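Local coordinates for protein rRNA N-glycosidase (Bougainvillea spectabilis, PDB 3CTK) that belongs to the ribosome-inactivating protein family, with a fold of mixed alpha and beta structure, at residues 129-139 against 155-163. Numbering follows the deposited sequence.
Sequences ELGVYKLEFSI and FFLIVIQMV
Leu135 holds CG anti to its backbone N (chi1 176°), which carries CD1 across to Ile158 CG2 at 3.8 Å; Met162, extended through chi2 and then turning at its last torsion, brings its sulfur and methyl to the start of the opposing helix. The motif is a buried helix-helix packing within the ribosome-inactivating protein fold: helix 132-139 meets helix 155-163 at an axis separation of 9.5 Å, running roughly antiparallel (142°). Knobs-into-holes packing is met at Leu135, whose side chain sits among Phe155, Ile158, Val159 and Met162. The Leu135 and Ile158 side chains lie alongside each other, pointing opposite ways, with Ile158 CG2 against Leu135 CB and CD1, while Ile158 CD1 reaches on to Ser138 CB at 4.0 Å. At the ring of Phe155, Ile139 CG1 approaches CE1 obliquely at 3.7 Å, Val159 CG1 lies over one face, nearer the ring's margin than its centre, and Ser138 OG stands at the edge, in plane. That hydroxyl is fixed by a 2.7 Å hydrogen bond from Ser138 OG to Leu135 O; the buried hydroxyl thus finds an acceptor within its own helix, and Leu135 O takes two donors, Ser138 OG and Ile139 N. Val60 and Ile52, from two strands of the mixed sheet, touch Ile139, and Tyr74 meets the Phe155 ring edge-to-face; the pair therefore packs against the sheet. Before the first helix turn, the Leu130 side chain lies roughly perpendicular to that of Gln161 and sets CD2 3.9 Å from Ile158 CA. Gly131, at the N-cap position, has backbone angles that favour glycine, and Met162 CE lies 3.6 Å from Val132 N. The one hydrogen bond between the segments is weak: Gly131 N donates to Met162 SD at 3.4 Å, bent to 146° at the hydrogen.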
ATOM      1  N   GLU A 129       9.149 -10.490  -7.408  1.00  9.46           N
ATOM      2  CA  GLU A 129       8.014 -11.367  -7.149  1.00  9.98           C
ATOM      3  C   GLU A 129       7.223 -10.968  -5.912  1.00  8.77           C
ATOM      4  O   GLU A 129       7.793 -10.637  -4.875  1.00  8.59           O
ATOM      5  CB  GLU A 129       8.487 -12.808  -6.994  1.00 13.35           C
ATOM      6  CG  GLU A 129       9.383 -13.281  -8.120  1.00 18.40           C
ATOM      7  CD  GLU A 129       9.852 -14.704  -7.920  1.00 21.28           C
ATOM      8  OE1 GLU A 129       9.106 -15.634  -8.296  1.00 23.55           O
ATOM      9  OE2 GLU A 129      10.962 -14.891  -7.375  1.00 23.95           O
ATOM     10  N   LEU A 130       5.902 -11.008  -6.042  1.00  6.69           N
ATOM     11  CA  LEU A 130       4.994 -10.673  -4.955  1.00  6.50           C
ATOM     12  C   LEU A 130       4.287 -11.954  -4.519  1.00  6.90           C
ATOM     13  O   LEU A 130       4.249 -12.936  -5.262  1.00  6.64           O
ATOM     14  CB  LEU A 130       3.962  -9.650  -5.429  1.00  5.64           C
ATOM     15  CG  LEU A 130       4.519  -8.343  -5.998  1.00  6.46           C
ATOM     16  CD1 LEU A 130       3.374  -7.496  -6.549  1.00  8.30           C
ATOM     17  CD2 LEU A 130       5.269  -7.587  -4.913  1.00  6.58           C
ATOM     18  N   GLY A 131       3.719 -11.934  -3.321  1.00  6.39           N
ATOM     19  CA  GLY A 131       3.028 -13.106  -2.817  1.00  7.45           C
ATOM     20  C   GLY A 131       3.250 -13.266  -1.330  1.00  7.29           C
ATOM     21  O   GLY A 131       4.180 -12.690  -0.771  1.00  7.46           O
ATOM     22  N   VAL A 132       2.402 -14.056  -0.682  1.00  8.15           N
ATOM     23  CA  VAL A 132       2.515 -14.262   0.754  1.00  8.33           C
ATOM     24  C   VAL A 132       3.848 -14.862   1.188  1.00  7.87           C
ATOM     25  O   VAL A 132       4.428 -14.435   2.191  1.00  7.01           O
ATOM     26  CB  VAL A 132       1.357 -15.147   1.266  1.00 10.00           C
ATOM     27  CG1 VAL A 132       1.609 -15.568   2.701  1.00 13.83           C
ATOM     28  CG2 VAL A 132       0.052 -14.374   1.167  1.00 10.33           C
ATOM     29  N   TYR A 133       4.341 -15.844   0.439  1.00  6.94           N
ATOM     30  CA  TYR A 133       5.606 -16.490   0.778  1.00  7.59           C
ATOM     31  C   TYR A 133       6.771 -15.530   0.576  1.00  7.77           C
ATOM     32  O   TYR A 133       7.700 -15.480   1.390  1.00  7.41           O
ATOM     33  CB  TYR A 133       5.825 -17.738  -0.081  1.00 10.34           C
ATOM     34  CG  TYR A 133       6.957 -18.614   0.421  1.00 12.74           C
ATOM     35  CD1 TYR A 133       6.794 -19.411   1.552  1.00 15.65           C
ATOM     36  CD2 TYR A 133       8.204 -18.608  -0.207  1.00 16.17           C
ATOM     37  CE1 TYR A 133       7.846 -20.184   2.052  1.00 18.16           C
ATOM     38  CE2 TYR A 133       9.264 -19.376   0.284  1.00 15.77           C
ATOM     39  CZ  TYR A 133       9.077 -20.159   1.414  1.00 18.67           C
ATOM     40  OH  TYR A 133      10.118 -20.908   1.915  1.00 22.29           O
ATOM     41  N   LYS A 134       6.725 -14.773  -0.516  1.00  6.12           N
ATOM     42  CA  LYS A 134       7.777 -13.808  -0.808  1.00  5.70           C
ATOM     43  C   LYS A 134       7.775 -12.711   0.248  1.00  6.17           C
ATOM     44  O   LYS A 134       8.832 -12.242   0.661  1.00  6.05           O
ATOM     45  CB  LYS A 134       7.571 -13.201  -2.197  1.00  5.23           C
ATOM     46  CG  LYS A 134       7.731 -14.207  -3.334  1.00  8.49           C
ATOM     47  CD  LYS A 134       9.151 -14.764  -3.407  1.00 11.43           C
ATOM     48  CE  LYS A 134       9.292 -15.753  -4.560  1.00 11.55           C
ATOM     49  NZ  LYS A 134      10.677 -16.299  -4.671  1.00 15.92           N
ATOM     50  N   LEU A 135       6.586 -12.297   0.682  1.00  5.47           N
ATOM     51  CA  LEU A 135       6.497 -11.261   1.704  1.00  5.21           C
ATOM     52  C   LEU A 135       7.120 -11.794   2.988  1.00  5.14           C
ATOM     53  O   LEU A 135       7.905 -11.102   3.633  1.00  5.78           O
ATOM     54  CB  LEU A 135       5.039 -10.851   1.942  1.00  5.27           C
ATOM     55  CG  LEU A 135       4.777  -9.834   3.061  1.00  6.53           C
ATOM     56  CD1 LEU A 135       5.549  -8.547   2.803  1.00  7.17           C
ATOM     57  CD2 LEU A 135       3.283  -9.557   3.147  1.00  7.99           C
ATOM     58  N   GLU A 136       6.794 -13.033   3.350  1.00  5.12           N
ATOM     59  CA  GLU A 136       7.365 -13.609   4.562  1.00  6.63           C
ATOM     60  C   GLU A 136       8.885 -13.690   4.465  1.00  6.58           C
ATOM     61  O   GLU A 136       9.590 -13.418   5.435  1.00  5.18           O
ATOM     62  CB  GLU A 136       6.781 -15.002   4.845  1.00  7.79           C
ATOM     63  CG  GLU A 136       7.536 -15.756   5.937  1.00  8.15           C
ATOM     64  CD  GLU A 136       6.666 -16.726   6.709  1.00 12.10           C
ATOM     65  OE1 GLU A 136       7.224 -17.529   7.492  1.00 11.77           O
ATOM     66  OE2 GLU A 136       5.430 -16.680   6.547  1.00  9.77           O
ATOM     67  N   PHE A 137       9.392 -14.057   3.291  1.00  6.59           N
ATOM     68  CA  PHE A 137      10.835 -14.152   3.094  1.00  7.60           C
ATOM     69  C   PHE A 137      11.506 -12.796   3.319  1.00  6.90           C
ATOM     70  O   PHE A 137      12.571 -12.717   3.940  1.00  6.47           O
ATOM     71  CB  PHE A 137      11.152 -14.640   1.679  1.00  9.39           C
ATOM     72  CG  PHE A 137      12.619 -14.863   1.433  1.00 13.03           C
ATOM     73  CD1 PHE A 137      13.207 -16.089   1.724  1.00 15.80           C
ATOM     74  CD2 PHE A 137      13.417 -13.836   0.943  1.00 14.54           C
ATOM     75  CE1 PHE A 137      14.574 -16.289   1.528  1.00 17.01           C
ATOM     76  CE2 PHE A 137      14.785 -14.026   0.746  1.00 17.87           C
ATOM     77  CZ  PHE A 137      15.362 -15.255   1.040  1.00 16.43           C
ATOM     78  N   SER A 138      10.892 -11.731   2.812  1.00  6.87           N
ATOM     79  CA  SER A 138      11.464 -10.396   2.969  1.00  7.00           C
ATOM     80  C   SER A 138      11.445  -9.954   4.430  1.00  7.51           C
ATOM     81  O   SER A 138      12.337  -9.230   4.873  1.00  6.26           O
ATOM     82  CB  SER A 138      10.721  -9.377   2.094  1.00  7.21           C
ATOM     83  OG  SER A 138       9.397  -9.158   2.550  1.00 11.11           O
ATOM     84  N   ILE A 139      10.433 -10.389   5.179  1.00  5.60           N
ATOM     85  CA  ILE A 139      10.347 -10.039   6.595  1.00  6.33           C
ATOM     86  C   ILE A 139      11.441 -10.789   7.356  1.00  6.76           C
ATOM     87  O   ILE A 139      12.112 -10.230   8.221  1.00  5.68           O
ATOM     88  CB  ILE A 139       8.952 -10.398   7.171  1.00  4.94           C
ATOM     89  CG1 ILE A 139       7.889  -9.515   6.512  1.00  5.33           C
ATOM     90  CG2 ILE A 139       8.939 -10.226   8.691  1.00  5.75           C
ATOM     91  CD1 ILE A 139       6.462  -9.815   6.940  1.00  8.26           C
ATOM     92  N   PHE A 155      11.532  -5.184   1.079  1.00  4.74           N
ATOM     93  CA  PHE A 155      10.365  -5.415   1.922  1.00  4.39           C
ATOM     94  C   PHE A 155       9.298  -4.356   1.629  1.00  4.35           C
ATOM     95  O   PHE A 155       8.124  -4.681   1.432  1.00  3.33           O
ATOM     96  CB  PHE A 155      10.756  -5.353   3.401  1.00  3.70           C
ATOM     97  CG  PHE A 155       9.586  -5.190   4.328  1.00  3.72           C
ATOM     98  CD1 PHE A 155       8.655  -6.214   4.486  1.00  4.43           C
ATOM     99  CD2 PHE A 155       9.392  -3.995   5.016  1.00  5.97           C
ATOM    100  CE1 PHE A 155       7.548  -6.048   5.312  1.00  4.14           C
ATOM    101  CE2 PHE A 155       8.283  -3.820   5.848  1.00  5.94           C
ATOM    102  CZ  PHE A 155       7.361  -4.847   5.995  1.00  5.67           C
ATOM    103  N   PHE A 156       9.702  -3.088   1.598  1.00  4.01           N
ATOM    104  CA  PHE A 156       8.747  -2.016   1.329  1.00  4.34           C
ATOM    105  C   PHE A 156       8.070  -2.193  -0.026  1.00  5.07           C
ATOM    106  O   PHE A 156       6.859  -2.039  -0.141  1.00  5.10           O
ATOM    107  CB  PHE A 156       9.427  -0.642   1.402  1.00  4.35           C
ATOM    108  CG  PHE A 156       9.560  -0.101   2.803  1.00  4.52           C
ATOM    109  CD1 PHE A 156      10.811   0.170   3.348  1.00  5.08           C
ATOM    110  CD2 PHE A 156       8.426   0.138   3.577  1.00  7.04           C
ATOM    111  CE1 PHE A 156      10.933   0.672   4.642  1.00  6.20           C
ATOM    112  CE2 PHE A 156       8.537   0.640   4.872  1.00  7.89           C
ATOM    113  CZ  PHE A 156       9.793   0.908   5.407  1.00  5.25           C
ATOM    114  N   LEU A 157       8.846  -2.521  -1.052  1.00  5.60           N
ATOM    115  CA  LEU A 157       8.273  -2.706  -2.384  1.00  4.64           C
ATOM    116  C   LEU A 157       7.197  -3.782  -2.382  1.00  4.97           C
ATOM    117  O   LEU A 157       6.142  -3.618  -2.998  1.00  4.74           O
ATOM    118  CB  LEU A 157       9.371  -3.069  -3.394  1.00  5.52           C
ATOM    119  CG  LEU A 157      10.305  -1.913  -3.768  1.00  5.84           C
ATOM    120  CD1 LEU A 157      11.479  -2.417  -4.595  1.00  7.17           C
ATOM    121  CD2 LEU A 157       9.512  -0.869  -4.538  1.00  7.01           C
ATOM    122  N   ILE A 158       7.458  -4.881  -1.684  1.00  3.68           N
ATOM    123  CA  ILE A 158       6.495  -5.972  -1.631  1.00  3.92           C
ATOM    124  C   ILE A 158       5.260  -5.621  -0.803  1.00  4.81           C
ATOM    125  O   ILE A 158       4.131  -5.772  -1.273  1.00  4.24           O
ATOM    126  CB  ILE A 158       7.150  -7.260  -1.073  1.00  3.95           C
ATOM    127  CG1 ILE A 158       8.292  -7.693  -2.004  1.00  2.42           C
ATOM    128  CG2 ILE A 158       6.105  -8.372  -0.943  1.00  3.48           C
ATOM    129  CD1 ILE A 158       9.124  -8.852  -1.482  1.00  5.25           C
ATOM    130  N   VAL A 159       5.465  -5.123   0.411  1.00  3.63           N
ATOM    131  CA  VAL A 159       4.331  -4.799   1.273  1.00  3.80           C
ATOM    132  C   VAL A 159       3.474  -3.637   0.764  1.00  4.76           C
ATOM    133  O   VAL A 159       2.248  -3.655   0.913  1.00  5.20           O
ATOM    134  CB  VAL A 159       4.796  -4.519   2.727  1.00  5.75           C
ATOM    135  CG1 VAL A 159       5.303  -3.091   2.865  1.00  5.18           C
ATOM    136  CG2 VAL A 159       3.647  -4.789   3.696  1.00  5.04           C
ATOM    137  N   ILE A 160       4.099  -2.634   0.157  1.00  3.83           N
ATOM    138  CA  ILE A 160       3.338  -1.498  -0.357  1.00  4.43           C
ATOM    139  C   ILE A 160       2.364  -1.947  -1.447  1.00  5.16           C
ATOM    140  O   ILE A 160       1.208  -1.514  -1.483  1.00  4.98           O
ATOM    141  CB  ILE A 160       4.273  -0.399  -0.927  1.00  4.24           C
ATOM    142  CG1 ILE A 160       4.987   0.318   0.226  1.00  5.11           C
ATOM    143  CG2 ILE A 160       3.473   0.588  -1.761  1.00  3.77           C
ATOM    144  CD1 ILE A 160       6.072   1.288  -0.214  1.00  8.67           C
ATOM    145  N   GLN A 161       2.820  -2.825  -2.331  1.00  3.09           N
ATOM    146  CA  GLN A 161       1.956  -3.298  -3.404  1.00  4.40           C
ATOM    147  C   GLN A 161       0.887  -4.285  -2.926  1.00  4.83           C
ATOM    148  O   GLN A 161      -0.260  -4.226  -3.373  1.00  5.60           O
ATOM    149  CB  GLN A 161       2.799  -3.934  -4.509  1.00  5.03           C
ATOM    150  CG  GLN A 161       3.859  -3.005  -5.083  1.00  5.13           C
ATOM    151  CD  GLN A 161       4.570  -3.624  -6.267  1.00  6.56           C
ATOM    152  OE1 GLN A 161       4.019  -3.696  -7.363  1.00  7.48           O
ATOM    153  NE2 GLN A 161       5.794  -4.093  -6.047  1.00  5.12           N
ATOM    154  N   MET A 162       1.249  -5.184  -2.015  1.00  5.06           N
ATOM    155  CA  MET A 162       0.292  -6.170  -1.511  1.00  5.34           C
ATOM    156  C   MET A 162      -0.723  -5.607  -0.522  1.00  6.35           C
ATOM    157  O   MET A 162      -1.789  -6.198  -0.325  1.00  6.62           O
ATOM    158  CB  MET A 162       1.025  -7.350  -0.860  1.00  6.38           C
ATOM    159  CG  MET A 162       1.804  -8.208  -1.840  1.00  7.05           C
ATOM    160  SD  MET A 162       2.568  -9.641  -1.048  1.00  8.58           S
ATOM    161  CE  MET A 162       1.110 -10.649  -0.660  1.00  8.03           C
ATOM    162  N   VAL A 163      -0.404  -4.475   0.098  1.00  5.57           N
ATOM    163  CA  VAL A 163      -1.324  -3.886   1.068  1.00  4.40           C
ATOM    164  C   VAL A 163      -1.928  -2.555   0.619  1.00  4.78           C
ATOM    165  O   VAL A 163      -3.134  -2.467   0.396  1.00  5.31           O
ATOM    166  CB  VAL A 163      -0.640  -3.687   2.439  1.00  4.29           C
ATOM    167  CG1 VAL A 163      -1.639  -3.105   3.436  1.00  4.94           C
ATOM    168  CG2 VAL A 163      -0.101  -5.027   2.954  1.00  5.03           C
TER